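Side-chain contacts in UPF0255 protein frsA (Vibrio vulnificus, PDB 4I4C), which probably hydrolyses carboxylic esters, as a serine esterase of the FrsA family in the alpha/beta-hydrolase clan: residues A[131-134]-A[138-141]; A[181-186]-A[232-237]; A[236-241]-A[245-250]; A[281-286]-A[346-351]; A[308-313]-A[333-338]. All coordinates share one frame; numbering follows the deposited sequence.

Contact 1: residues A[131-134]-A[138-141]; sequences CYSI and PHLK
With chi1 at 175°, the hydroxyl of Ser-133 swings beside its own carbonyl carbon and reaches toward the imidazole of His-139, whose first torsion (-48°) sets CG beside its backbone N and sends the ring back to the helix. Helpful here is the backbone of His-139 itself: its positive phi, together with the cis peptide before Pro-138, turns the chain sharply just past the end of helix 121-136, so that a residue only six positions further on faces Ser-133 again. The side-chain polar atoms, OG of Ser-133 and NE2 of His-139, stay 3.8 Å apart, and a single water spans them. That water donates to OG of Ser-133 at a short 2.5 Å and is hydrogen-bonded to NE2 of His-139 at 2.8 Å, at the ring edge and in the imidazole plane. The direct meeting is with the helix backbone: CE1 of His-139 comes within 3.0 Å of Ser-133 O, approached obliquely to the ring, whereas NE2 of His-139 stands 3.3 Å from the same oxygen at an angle too poor for a hydrogen bond. Leu-205 packs against both side chains, and Arg-323 binds the carbonyls of Pro-138 and His-139, fixing the loop that carries the ring. OG of Ser-133 also bonds OD1 of Asp-208. Since the water is the donor to this hydroxyl, the hydroxyl hydrogen is probably donated to Asp-208, so a buried hydrogen-bonded chain links the carboxylate, serine, water and imidazole.

Contact 2: residues A[181-186]-A[232-237]; sequences TAHLHL and VGYSSK
Thr-181 and His-183, alternate residues on one side of strand 178-186, receive the ring of Tyr-234 from the loop that follows strand 223-226. The strand belongs to the antiparallel hairpin 167-175/178-186 at one edge of the mixed sheet of this alpha/beta-hydrolase fold, and Tyr-234 sits in a short 3-10 turn, evidenced by Ser-235 N to Val-232 O and Ser-236 N to Gly-233 O bonds.

The CH-pi contact is nearly axial: CG2 of Thr-181 lies 3.7 Å from the centroid of the Tyr-234 ring, only 14° off its normal. Chi1 of -58° places this methyl anti to the threonine N, over the ring, while CB of Thr-181 rests 3.6 Å from CG of Tyr-234.

The aromatic pair is less regular. The His-183 and Tyr-234 planes are inclined at 53° with centroids 5.7 Å apart, neither stacked nor edge-to-face.

Polar linkage runs through three waters. One accepts from OG1 of Thr-181 and donates to Tyr-234 O; a second accepts from Thr-181 N and donates to OG of Ser-235; the third donates both to Thr-181 O and to OG of Ser-235. The serine hydroxyl, which also bonds Asp-228 O, is thus gripped by three partners.

Gln-206 ties the strand side together, its OE1 bonding ND1 of His-183 and its NE2 bonding Thr-181 O. Next to the ND1 that Gln-206 holds, CE1 of His-183 meets CE2 of Tyr-234 at 3.7 Å, at the imidazole edge and near the plane of that ring.

Contact 3: residues A[236-241]-A[245-250]; sequences SKYPLT and SRLHQA
Leu-247 and Tyr-238 make the dense half of this contact, Arg-246 and the Pro-239 to Thr-241 run the more open half. In the buried half, CD2 of Leu-247 stands 3.8 Å from the centroid of the Tyr-238 ring, 14° off the normal and displaced toward the rim on the CG side, the geometry of a CH-pi contact. The second methyl reaches the same ring, CD1 of Leu-247 lying 3.9 Å from CD2 of Tyr-238, so both branches of the leucine bear on it.

Toward solvent the packing gives way to polar attachment. A bend at chi3 (86°) carries the Arg-246 guanidinium to the carbonyl of Pro-239, where NH2 of Arg-246 donates to Pro-239 O at 3.0 Å, on a lone pair in the carbonyl plane. NH1 of Arg-246 adds a weak bond to the same Pro-239 O at 3.2 Å; one oxygen therefore receives two N-H groups, neither straight. CG2 of Thr-241 lies over one guanidinium face, 3.7 Å from NH1 of Arg-246. Two further bonds hold the group: NE forms a salt bridge with Glu-176, and NH1 bonds Asp-243 O within the connecting turn.

The contact thus folds the 236-241 loop back on the N-terminal part of helix 246-254 and against the hairpin strands: Leu-247 and Tyr-238 both pack on Ile-180 of strand 178-186, and OH of Tyr-238 bonds Phe-175 O of strand 167-175.

Contact 4: residues A[281-286]-A[346-351]; sequences LSFLEQ and QGFLSS
Phe-283, near the end of helix 273-284, reaches across to Phe-348 in the loop before strand 358-363. Its CB already touches: it lies 3.7 Å from CD1 of Phe-348, and CG of Phe-283 follows at 4.0 Å from the same CD1. With chi1 at -80° the ring then runs out past its counterpart, the two side chains lying antiparallel alongside one another rather than stacking; their planes are inclined at 58° and the centroids are 5.9 Å apart. Further out, one face of the Phe-283 ring meets the backbone instead: CE2 of Phe-283 is 3.4 Å and CZ 3.3 Å from Phe-348 O, which sits above the ring near its far rim. Finally, CZ of Phe-283 ends 4.2 Å from CD2 of Leu-349.

The Phe-348 ring takes a second apolar neighbour at its edge, CD2 of Leu-284, a looser contact at the exposed border. Behind the aromatic pair, the helix terminus is tied down by Gln-286, whose NE2 donates in its amide plane to Phe-283 O at 3.2 Å and 154°; OE1 of the same amide bonds Lys-355 N.

Across the interface the contact is therefore carried by dispersion and burial of Phe-283. The carbonyl oxygen over its ring face probably contributes little attraction, since lone pairs and pi cloud are both electron-rich, whereas the directional bonding lies in the polar groups flanking the helix end.

Contact 5: residues A[308-313]-A[333-338]; sequences KLQQMP and SLSGQM
Leu-309 and Met-338 cross obliquely, the methionine methyl seated at the fork of the leucine. The sulfur-side bend of Met-338 (chi3 -59°) turns CE back, to 3.6 Å from CD1 of Leu-309 and 3.9 Å from CD2 of Leu-309, so both branches share one methyl. CD1 of Leu-309 also lies 3.5 Å from Ser-335 O, on the helix backbone itself.

Next to this apolar pair, Gln-310 extends alongside Ser-335. Its NE2 donates to OG of Ser-335 at 3.1 Å and 152°, the hydroxyl lying somewhat out of the amide plane. Ser-335 holds OG between its N and carbonyl carbon (chi1 63°), which also lets it bond Tyr-332 O one turn back; the hydroxyl therefore receives from the glutamine and probably donates its own hydrogen to Tyr-332 O. The backbones run close here, the CA atoms of Leu-309 and Ser-335 being 5.6 Å apart, consistent with the small serine side chain.

Helices 306-309 and 331-337 are thus joined beside helix 314-323, whose Leu-320 touches both Met-338 and Met-312. Met-312 lines the pocket of the bound hexanoic acid, and the Leu-309 side chain is about 6 Å from that ligand.

In the fold
Along the chain, contact 1 comes first, contact 2 brings strand 178-186 to the 232-237 loop, and contact 3 starts on that same loop, sharing Ser-236 and Lys-237. Contacts 2 and 3 lie about 11 Å apart between centres and touch where OG of Ser-235 meets CD1 of Leu-247 at 3.6 Å. Contact 3 in turn meets contact 4, about 17 Å away between centres, as helix 246-254 packs on helix 273-284. Contact 5 falls within the sequence interval between the segments of contact 4, yet about 25 Å separates their centres. Contacts 1 and 4, about 32 Å apart between centres, flank the chain's centre. Contacts 2 and 3 tie the 232-241 loop to the sheet edge and helix 246-254; contact 5 borders the hexanoic acid site.

Contact 1: residues A[131-134]-A[138-141]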
# COMPACT_ATOMS: atom_id res chain seq x y z
N CYS A 131 3.14 13.15 -2.52
CA CYS A 131 2.85 13.59 -3.88
C CYS A 131 3.70 12.83 -4.89
O CYS A 131 3.20 12.44 -5.94
CB CYS A 131 3.03 15.09 -4.05
SG CYS A 131 1.82 16.02 -3.13
N TYR A 132 4.97 12.63 -4.56
CA TYR A 132 5.88 11.87 -5.40
C TYR A 132 5.47 10.39 -5.53
O TYR A 132 5.62 9.80 -6.60
CB TYR A 132 7.31 11.93 -4.83
CG TYR A 132 7.96 13.29 -4.90
CD1 TYR A 132 7.78 14.11 -6.01
CD2 TYR A 132 8.73 13.75 -3.85
CE1 TYR A 132 8.36 15.36 -6.07
CE2 TYR A 132 9.32 15.01 -3.90
CZ TYR A 132 9.13 15.81 -5.02
OH TYR A 132 9.71 17.06 -5.10
N SER A 133 5.01 9.80 -4.43
CA SER A 133 4.50 8.43 -4.44
C SER A 133 3.29 8.30 -5.37
O SER A 133 3.23 7.40 -6.22
CB SER A 133 4.14 7.97 -3.02
OG SER A 133 3.53 6.68 -3.05
N ILE A 134 2.33 9.20 -5.21
CA ILE A 134 1.18 9.25 -6.12
C ILE A 134 1.61 9.47 -7.59
O ILE A 134 1.05 8.86 -8.51
CB ILE A 134 0.20 10.35 -5.69
CG1 ILE A 134 -0.42 9.97 -4.33
CG2 ILE A 134 -0.85 10.57 -6.75
CD1 ILE A 134 -1.04 11.12 -3.58
N PRO A 138 0.65 3.57 -10.38
CA PRO A 138 0.72 2.42 -9.46
C PRO A 138 2.06 1.66 -9.44
O PRO A 138 2.08 0.46 -9.12
CB PRO A 138 -0.35 1.50 -10.03
CG PRO A 138 -0.17 1.68 -11.52
CD PRO A 138 0.10 3.18 -11.69
N HIS A 139 3.15 2.32 -9.78
CA HIS A 139 4.49 1.76 -9.57
C HIS A 139 4.75 0.50 -10.38
O HIS A 139 5.16 -0.54 -9.85
CB HIS A 139 4.71 1.50 -8.07
CG HIS A 139 4.34 2.68 -7.22
ND1 HIS A 139 5.03 3.87 -7.28
CD2 HIS A 139 3.35 2.85 -6.32
CE1 HIS A 139 4.48 4.73 -6.44
NE2 HIS A 139 3.46 4.13 -5.84
N LEU A 140 4.48 0.59 -11.68
CA LEU A 140 4.84 -0.44 -12.63
C LEU A 140 6.36 -0.47 -12.76
O LEU A 140 6.99 0.59 -12.80
CB LEU A 140 4.19 -0.16 -13.98
CG LEU A 140 2.66 -0.22 -14.00
CD1 LEU A 140 2.15 -0.21 -15.43
CD2 LEU A 140 2.14 -1.45 -13.25
N LYS A 141 6.95 -1.65 -12.84
CA LYS A 141 8.40 -1.78 -12.67
C LYS A 141 9.19 -1.21 -13.84
O LYS A 141 10.32 -0.75 -13.68
CB LYS A 141 8.82 -3.23 -12.36
CG LYS A 141 8.82 -4.16 -13.57
CD LYS A 141 9.07 -5.61 -13.15
CE LYS A 141 10.30 -5.74 -12.26
NZ LYS A 141 10.38 -7.09 -11.62
O HOH W 1 1.64 5.33 -4.04

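Contact 2: residues A[181-186]-A[232-237]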
# COMPACT_ATOMS: atom_id res chain seq x y z
N THR A 181 14.50 -3.62 3.71
CA THR A 181 14.54 -2.24 4.18
C THR A 181 13.24 -1.86 4.88
O THR A 181 12.17 -1.91 4.27
CB THR A 181 14.77 -1.24 3.05
OG1 THR A 181 15.99 -1.54 2.37
CG2 THR A 181 14.84 0.17 3.61
N ALA A 182 13.34 -1.46 6.14
CA ALA A 182 12.15 -1.10 6.91
C ALA A 182 12.34 0.25 7.61
O ALA A 182 13.46 0.67 7.89
CB ALA A 182 11.81 -2.21 7.92
N HIS A 183 11.23 0.93 7.89
CA HIS A 183 11.32 2.21 8.58
C HIS A 183 10.68 2.16 9.96
O HIS A 183 9.48 1.96 10.09
CB HIS A 183 10.68 3.33 7.74
CG HIS A 183 11.44 3.66 6.50
ND1 HIS A 183 11.42 2.86 5.37
CD2 HIS A 183 12.25 4.71 6.20
CE1 HIS A 183 12.18 3.41 4.43
NE2 HIS A 183 12.69 4.53 4.91
N LEU A 184 11.49 2.37 10.99
CA LEU A 184 11.02 2.37 12.38
C LEU A 184 10.76 3.79 12.86
O LEU A 184 11.68 4.60 12.94
CB LEU A 184 12.06 1.69 13.28
CG LEU A 184 11.77 1.59 14.78
CD1 LEU A 184 10.53 0.71 15.05
CD2 LEU A 184 13.00 1.05 15.52
N HIS A 185 9.51 4.08 13.15
CA HIS A 185 9.09 5.39 13.63
C HIS A 185 8.87 5.33 15.14
O HIS A 185 8.03 4.57 15.61
CB HIS A 185 7.76 5.78 12.97
CG HIS A 185 7.77 5.67 11.48
ND1 HIS A 185 7.89 4.47 10.83
CD2 HIS A 185 7.68 6.62 10.52
CE1 HIS A 185 7.88 4.68 9.52
NE2 HIS A 185 7.75 5.97 9.31
N LEU A 186 9.61 6.14 15.89
CA LEU A 186 9.48 6.16 17.34
C LEU A 186 9.11 7.55 17.86
O LEU A 186 9.55 8.55 17.30
CB LEU A 186 10.78 5.70 17.98
CG LEU A 186 11.27 4.34 17.50
CD1 LEU A 186 12.77 4.39 17.28
CD2 LEU A 186 10.90 3.25 18.50
N VAL A 232 7.33 -5.37 -4.03
CA VAL A 232 6.91 -3.98 -3.86
C VAL A 232 8.03 -3.12 -3.27
O VAL A 232 8.66 -3.51 -2.29
CB VAL A 232 5.69 -3.88 -2.91
CG1 VAL A 232 5.35 -2.42 -2.60
CG2 VAL A 232 4.49 -4.61 -3.48
N GLY A 233 8.25 -1.95 -3.87
CA GLY A 233 9.17 -0.94 -3.36
C GLY A 233 10.58 -1.42 -3.06
O GLY A 233 11.24 -2.00 -3.92
N TYR A 234 11.03 -1.17 -1.83
CA TYR A 234 12.33 -1.64 -1.34
C TYR A 234 12.46 -3.17 -1.34
O TYR A 234 13.57 -3.70 -1.23
CB TYR A 234 12.55 -1.17 0.10
CG TYR A 234 13.05 0.25 0.26
CD1 TYR A 234 14.38 0.58 0.02
CD2 TYR A 234 12.19 1.26 0.68
CE1 TYR A 234 14.84 1.89 0.18
CE2 TYR A 234 12.64 2.57 0.84
CZ TYR A 234 13.96 2.87 0.59
OH TYR A 234 14.40 4.16 0.76
N SER A 235 11.34 -3.87 -1.44
CA SER A 235 11.36 -5.32 -1.49
C SER A 235 11.15 -5.84 -2.91
O SER A 235 10.81 -7.00 -3.11
CB SER A 235 10.29 -5.90 -0.56
OG SER A 235 10.45 -5.36 0.73
N SER A 236 11.37 -4.96 -3.89
CA SER A 236 11.25 -5.31 -5.30
C SER A 236 12.03 -6.56 -5.70
O SER A 236 11.58 -7.34 -6.53
CB SER A 236 11.69 -4.13 -6.18
OG SER A 236 13.03 -3.78 -5.92
N LYS A 237 13.19 -6.76 -5.09
CA LYS A 237 14.06 -7.87 -5.45
C LYS A 237 13.66 -9.18 -4.78
O LYS A 237 14.26 -10.23 -5.05
CB LYS A 237 15.52 -7.51 -5.20
CG LYS A 237 15.99 -6.33 -6.05
CD LYS A 237 17.47 -6.05 -5.89
CE LYS A 237 17.79 -5.57 -4.48
NZ LYS A 237 17.02 -4.34 -4.12
O HOH W 2 10.38 -3.33 2.74
O HOH W 3 15.82 -3.73 0.74
O HOH W 4 12.91 -4.79 1.65

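Contact 3: residues A[236-241]-A[245-250]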
# COMPACT_ATOMS: atom_id res chain seq x y z
N SER A 236 11.37 -4.96 -3.89
CA SER A 236 11.25 -5.31 -5.30
C SER A 236 12.03 -6.56 -5.70
O SER A 236 11.58 -7.34 -6.53
CB SER A 236 11.69 -4.13 -6.18
OG SER A 236 13.03 -3.78 -5.92
N LYS A 237 13.19 -6.76 -5.09
CA LYS A 237 14.06 -7.87 -5.45
C LYS A 237 13.66 -9.18 -4.78
O LYS A 237 14.26 -10.23 -5.05
CB LYS A 237 15.52 -7.51 -5.20
CG LYS A 237 15.99 -6.33 -6.05
CD LYS A 237 17.47 -6.05 -5.89
CE LYS A 237 17.79 -5.57 -4.48
NZ LYS A 237 17.02 -4.34 -4.12
N TYR A 238 12.64 -9.14 -3.92
CA TYR A 238 12.13 -10.35 -3.28
C TYR A 238 10.87 -10.83 -3.98
O TYR A 238 9.81 -10.21 -3.86
CB TYR A 238 11.80 -10.09 -1.81
CG TYR A 238 13.02 -9.97 -0.94
CD1 TYR A 238 13.77 -11.09 -0.61
CD2 TYR A 238 13.42 -8.74 -0.43
CE1 TYR A 238 14.88 -10.98 0.19
CE2 TYR A 238 14.52 -8.63 0.38
CZ TYR A 238 15.25 -9.75 0.68
OH TYR A 238 16.35 -9.65 1.48
N PRO A 239 10.98 -11.95 -4.72
CA PRO A 239 9.84 -12.46 -5.49
C PRO A 239 8.63 -12.77 -4.61
O PRO A 239 8.76 -13.23 -3.47
CB PRO A 239 10.39 -13.75 -6.11
CG PRO A 239 11.87 -13.53 -6.16
CD PRO A 239 12.19 -12.76 -4.93
N LEU A 240 7.47 -12.48 -5.16
CA LEU A 240 6.20 -12.75 -4.51
C LEU A 240 5.89 -14.24 -4.67
O LEU A 240 5.52 -14.68 -5.76
CB LEU A 240 5.12 -11.92 -5.19
CG LEU A 240 3.77 -11.77 -4.51
CD1 LEU A 240 3.93 -11.02 -3.20
CD2 LEU A 240 2.81 -11.05 -5.45
N THR A 241 6.07 -15.00 -3.60
CA THR A 241 5.79 -16.43 -3.65
C THR A 241 4.59 -16.74 -2.78
O THR A 241 3.97 -15.83 -2.23
CB THR A 241 6.97 -17.28 -3.14
OG1 THR A 241 6.83 -17.50 -1.74
CG2 THR A 241 8.30 -16.57 -3.41
N SER A 245 4.50 -13.93 3.46
CA SER A 245 4.64 -13.31 4.78
C SER A 245 6.11 -13.37 5.20
O SER A 245 6.50 -12.82 6.24
CB SER A 245 3.75 -14.01 5.81
OG SER A 245 4.00 -15.41 5.84
N ARG A 246 6.89 -14.04 4.36
CA ARG A 246 8.33 -14.27 4.47
C ARG A 246 9.14 -13.14 5.11
O ARG A 246 9.90 -13.35 6.05
CB ARG A 246 8.87 -14.47 3.04
CG ARG A 246 9.98 -15.45 2.87
CD ARG A 246 9.95 -16.03 1.45
NE ARG A 246 10.66 -15.23 0.45
CZ ARG A 246 10.08 -14.45 -0.46
NH1 ARG A 246 8.75 -14.35 -0.50
NH2 ARG A 246 10.83 -13.79 -1.34
N LEU A 247 9.00 -11.94 4.56
CA LEU A 247 9.84 -10.82 4.96
C LEU A 247 9.41 -10.28 6.32
O LEU A 247 10.24 -9.88 7.13
CB LEU A 247 9.79 -9.71 3.89
CG LEU A 247 10.09 -10.07 2.43
CD1 LEU A 247 10.08 -8.81 1.53
CD2 LEU A 247 11.41 -10.79 2.29
N HIS A 248 8.10 -10.30 6.57
CA HIS A 248 7.59 -9.88 7.87
C HIS A 248 8.03 -10.78 9.03
O HIS A 248 8.26 -10.31 10.15
CB HIS A 248 6.07 -9.77 7.81
CG HIS A 248 5.58 -8.76 6.83
ND1 HIS A 248 5.33 -9.06 5.51
CD2 HIS A 248 5.34 -7.43 6.97
CE1 HIS A 248 4.93 -7.97 4.88
NE2 HIS A 248 4.93 -6.97 5.74
N GLN A 249 8.16 -12.07 8.74
CA GLN A 249 8.58 -13.04 9.75
C GLN A 249 10.02 -12.74 10.13
O GLN A 249 10.39 -12.79 11.31
CB GLN A 249 8.46 -14.45 9.20
CG GLN A 249 8.98 -15.51 10.14
CD GLN A 249 8.15 -16.75 10.08
OE1 GLN A 249 7.85 -17.26 9.00
NE2 GLN A 249 7.74 -17.24 11.25
N ALA A 250 10.82 -12.42 9.12
CA ALA A 250 12.23 -12.08 9.32
C ALA A 250 12.35 -10.76 10.06
O ALA A 250 13.22 -10.61 10.92
CB ALA A 250 12.98 -12.03 7.99

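Contact 4: residues A[281-286]-A[346-351]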
# COMPACT_ATOMS: atom_id res chain seq x y z
N LEU A 281 0.89 -14.39 9.02
CA LEU A 281 1.86 -14.28 10.11
C LEU A 281 1.23 -14.52 11.50
O LEU A 281 1.91 -14.99 12.42
CB LEU A 281 2.56 -12.91 10.05
CG LEU A 281 3.60 -12.63 11.13
CD1 LEU A 281 4.64 -13.74 11.17
CD2 LEU A 281 4.27 -11.29 10.87
N SER A 282 -0.05 -14.21 11.64
CA SER A 282 -0.71 -14.29 12.94
C SER A 282 -1.06 -15.74 13.25
O SER A 282 -1.38 -16.08 14.39
CB SER A 282 -1.97 -13.43 12.97
OG SER A 282 -1.64 -12.04 12.97
N PHE A 283 -1.00 -16.58 12.22
CA PHE A 283 -1.15 -18.02 12.41
C PHE A 283 0.21 -18.67 12.60
O PHE A 283 0.35 -19.64 13.34
CB PHE A 283 -1.85 -18.65 11.21
CG PHE A 283 -3.34 -18.49 11.22
CD1 PHE A 283 -3.94 -17.38 10.65
CD2 PHE A 283 -4.15 -19.47 11.79
CE1 PHE A 283 -5.31 -17.25 10.65
CE2 PHE A 283 -5.52 -19.33 11.79
CZ PHE A 283 -6.11 -18.22 11.22
N LEU A 284 1.23 -18.12 11.93
CA LEU A 284 2.57 -18.69 12.00
C LEU A 284 3.28 -18.40 13.33
O LEU A 284 3.98 -19.25 13.87
CB LEU A 284 3.42 -18.22 10.82
CG LEU A 284 3.00 -18.74 9.44
CD1 LEU A 284 3.66 -17.94 8.32
CD2 LEU A 284 3.37 -20.20 9.29
N GLU A 285 3.07 -17.20 13.87
CA GLU A 285 3.77 -16.81 15.09
C GLU A 285 2.80 -16.39 16.19
O GLU A 285 2.62 -15.20 16.45
CB GLU A 285 4.76 -15.70 14.79
CG GLU A 285 5.82 -16.09 13.79
CD GLU A 285 7.03 -16.74 14.44
OE1 GLU A 285 6.99 -16.99 15.67
OE2 GLU A 285 8.02 -16.99 13.72
N GLN A 286 2.18 -17.36 16.84
CA GLN A 286 1.06 -17.07 17.72
C GLN A 286 1.46 -16.51 19.09
O GLN A 286 0.60 -16.04 19.85
CB GLN A 286 0.16 -18.30 17.87
CG GLN A 286 -0.23 -18.92 16.53
CD GLN A 286 -1.53 -19.71 16.60
OE1 GLN A 286 -2.26 -19.62 17.59
NE2 GLN A 286 -1.83 -20.47 15.56
N GLN A 346 -4.71 -21.89 0.89
CA GLN A 346 -3.46 -22.27 1.55
C GLN A 346 -3.65 -23.09 2.84
O GLN A 346 -2.70 -23.68 3.35
CB GLN A 346 -2.61 -21.03 1.82
CG GLN A 346 -2.28 -20.25 0.57
CD GLN A 346 -1.33 -19.11 0.86
OE1 GLN A 346 -0.70 -19.08 1.91
NE2 GLN A 346 -1.22 -18.16 -0.08
N GLY A 347 -4.87 -23.11 3.37
CA GLY A 347 -5.24 -23.99 4.48
C GLY A 347 -5.31 -23.33 5.85
O GLY A 347 -5.47 -23.99 6.87
N PHE A 348 -5.21 -22.00 5.86
CA PHE A 348 -5.16 -21.26 7.12
C PHE A 348 -6.53 -20.97 7.71
O PHE A 348 -6.64 -20.46 8.82
CB PHE A 348 -4.42 -19.93 6.91
CG PHE A 348 -2.94 -20.08 6.72
CD1 PHE A 348 -2.11 -20.23 7.82
CD2 PHE A 348 -2.38 -20.06 5.46
CE1 PHE A 348 -0.74 -20.37 7.66
CE2 PHE A 348 -1.02 -20.20 5.29
CZ PHE A 348 -0.20 -20.36 6.39
N LEU A 349 -7.58 -21.28 6.96
CA LEU A 349 -8.92 -20.87 7.37
C LEU A 349 -9.91 -22.04 7.42
O LEU A 349 -11.07 -21.90 7.02
CB LEU A 349 -9.45 -19.77 6.44
CG LEU A 349 -8.67 -18.46 6.47
CD1 LEU A 349 -9.27 -17.48 5.47
CD2 LEU A 349 -8.64 -17.86 7.88
N SER A 350 -9.44 -23.18 7.93
CA SER A 350 -10.23 -24.41 7.92
C SER A 350 -10.53 -24.97 9.31
O SER A 350 -11.66 -25.33 9.61
CB SER A 350 -9.53 -25.47 7.09
OG SER A 350 -9.49 -25.12 5.73
N SER A 351 -9.51 -25.07 10.15
CA SER A 351 -9.70 -25.73 11.45
C SER A 351 -8.93 -25.08 12.60
O SER A 351 -9.49 -24.82 13.66
CB SER A 351 -9.34 -27.22 11.34
OG SER A 351 -8.23 -27.41 10.47

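Contact 5: residues A[308-313]-A[333-338]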
# COMPACT_ATOMS: atom_id res chain seq x y z
N LYS A 308 -13.83 -13.20 -12.22
CA LYS A 308 -13.84 -11.82 -11.72
C LYS A 308 -12.50 -11.15 -11.98
O LYS A 308 -12.44 -9.95 -12.26
CB LYS A 308 -14.17 -11.77 -10.22
CG LYS A 308 -15.59 -12.20 -9.86
CD LYS A 308 -16.62 -11.18 -10.34
CE LYS A 308 -18.05 -11.68 -10.13
NZ LYS A 308 -18.40 -11.84 -8.69
N LEU A 309 -11.42 -11.92 -11.89
CA LEU A 309 -10.07 -11.42 -12.15
C LEU A 309 -9.91 -11.00 -13.62
O LEU A 309 -9.26 -10.00 -13.92
CB LEU A 309 -9.02 -12.47 -11.76
CG LEU A 309 -8.97 -12.74 -10.25
CD1 LEU A 309 -8.17 -13.98 -9.93
CD2 LEU A 309 -8.38 -11.53 -9.54
N GLN A 310 -10.54 -11.76 -14.51
CA GLN A 310 -10.49 -11.50 -15.94
C GLN A 310 -11.30 -10.27 -16.36
O GLN A 310 -11.23 -9.84 -17.51
CB GLN A 310 -10.99 -12.73 -16.70
CG GLN A 310 -10.10 -13.95 -16.55
CD GLN A 310 -10.74 -15.19 -17.13
OE1 GLN A 310 -11.57 -15.10 -18.03
NE2 GLN A 310 -10.36 -16.37 -16.61
N GLN A 311 -12.07 -9.71 -15.43
CA GLN A 311 -12.95 -8.59 -15.74
C GLN A 311 -12.51 -7.30 -15.05
O GLN A 311 -13.15 -6.27 -15.20
CB GLN A 311 -14.40 -8.93 -15.39
CG GLN A 311 -15.03 -9.94 -16.34
CD GLN A 311 -14.73 -9.62 -17.80
OE1 GLN A 311 -15.15 -8.59 -18.32
NE2 GLN A 311 -14.00 -10.51 -18.47
N MET A 312 -11.41 -7.37 -14.30
CA MET A 312 -10.79 -6.23 -13.64
C MET A 312 -10.23 -5.19 -14.60
O MET A 312 -9.73 -5.54 -15.67
CB MET A 312 -9.63 -6.72 -12.78
CG MET A 312 -10.04 -7.48 -11.57
SD MET A 312 -8.62 -7.60 -10.50
CE MET A 312 -7.45 -8.47 -11.55
N PRO A 313 -10.27 -3.90 -14.21
CA PRO A 313 -9.66 -2.84 -15.02
C PRO A 313 -8.19 -3.14 -15.31
O PRO A 313 -7.52 -3.81 -14.53
CB PRO A 313 -9.81 -1.59 -14.15
CG PRO A 313 -11.08 -1.86 -13.38
CD PRO A 313 -11.00 -3.34 -13.05
N SER A 333 -4.27 -17.16 -17.94
CA SER A 333 -3.28 -17.85 -17.13
C SER A 333 -3.03 -17.11 -15.81
O SER A 333 -3.05 -17.72 -14.75
CB SER A 333 -1.99 -18.03 -17.90
OG SER A 333 -1.00 -18.60 -17.07
N LEU A 334 -2.81 -15.80 -15.89
CA LEU A 334 -2.68 -14.98 -14.68
C LEU A 334 -3.83 -15.15 -13.68
O LEU A 334 -3.60 -15.24 -12.47
CB LEU A 334 -2.55 -13.50 -15.07
CG LEU A 334 -2.39 -12.47 -13.96
CD1 LEU A 334 -1.29 -12.90 -13.03
CD2 LEU A 334 -2.08 -11.08 -14.55
N SER A 335 -5.06 -15.20 -14.18
CA SER A 335 -6.24 -15.33 -13.33
C SER A 335 -6.28 -16.67 -12.62
O SER A 335 -6.70 -16.75 -11.47
CB SER A 335 -7.51 -15.18 -14.17
OG SER A 335 -7.59 -16.21 -15.13
N GLY A 336 -5.87 -17.73 -13.31
CA GLY A 336 -5.84 -19.06 -12.72
C GLY A 336 -4.75 -19.17 -11.67
O GLY A 336 -4.90 -19.86 -10.66
N GLN A 337 -3.64 -18.48 -11.90
CA GLN A 337 -2.50 -18.57 -11.01
C GLN A 337 -2.70 -17.90 -9.65
O GLN A 337 -2.12 -18.34 -8.66
CB GLN A 337 -1.24 -18.01 -11.68
CG GLN A 337 -0.61 -18.94 -12.70
CD GLN A 337 0.42 -18.23 -13.57
OE1 GLN A 337 0.40 -17.00 -13.73
NE2 GLN A 337 1.35 -19.01 -14.14
N MET A 338 -3.50 -16.84 -9.59
CA MET A 338 -3.65 -16.12 -8.33
C MET A 338 -4.51 -16.83 -7.26
O MET A 338 -4.51 -16.42 -6.09
CB MET A 338 -4.14 -14.69 -8.55
CG MET A 338 -3.03 -13.75 -9.01
SD MET A 338 -3.77 -12.19 -9.40
CE MET A 338 -4.89 -12.72 -10.68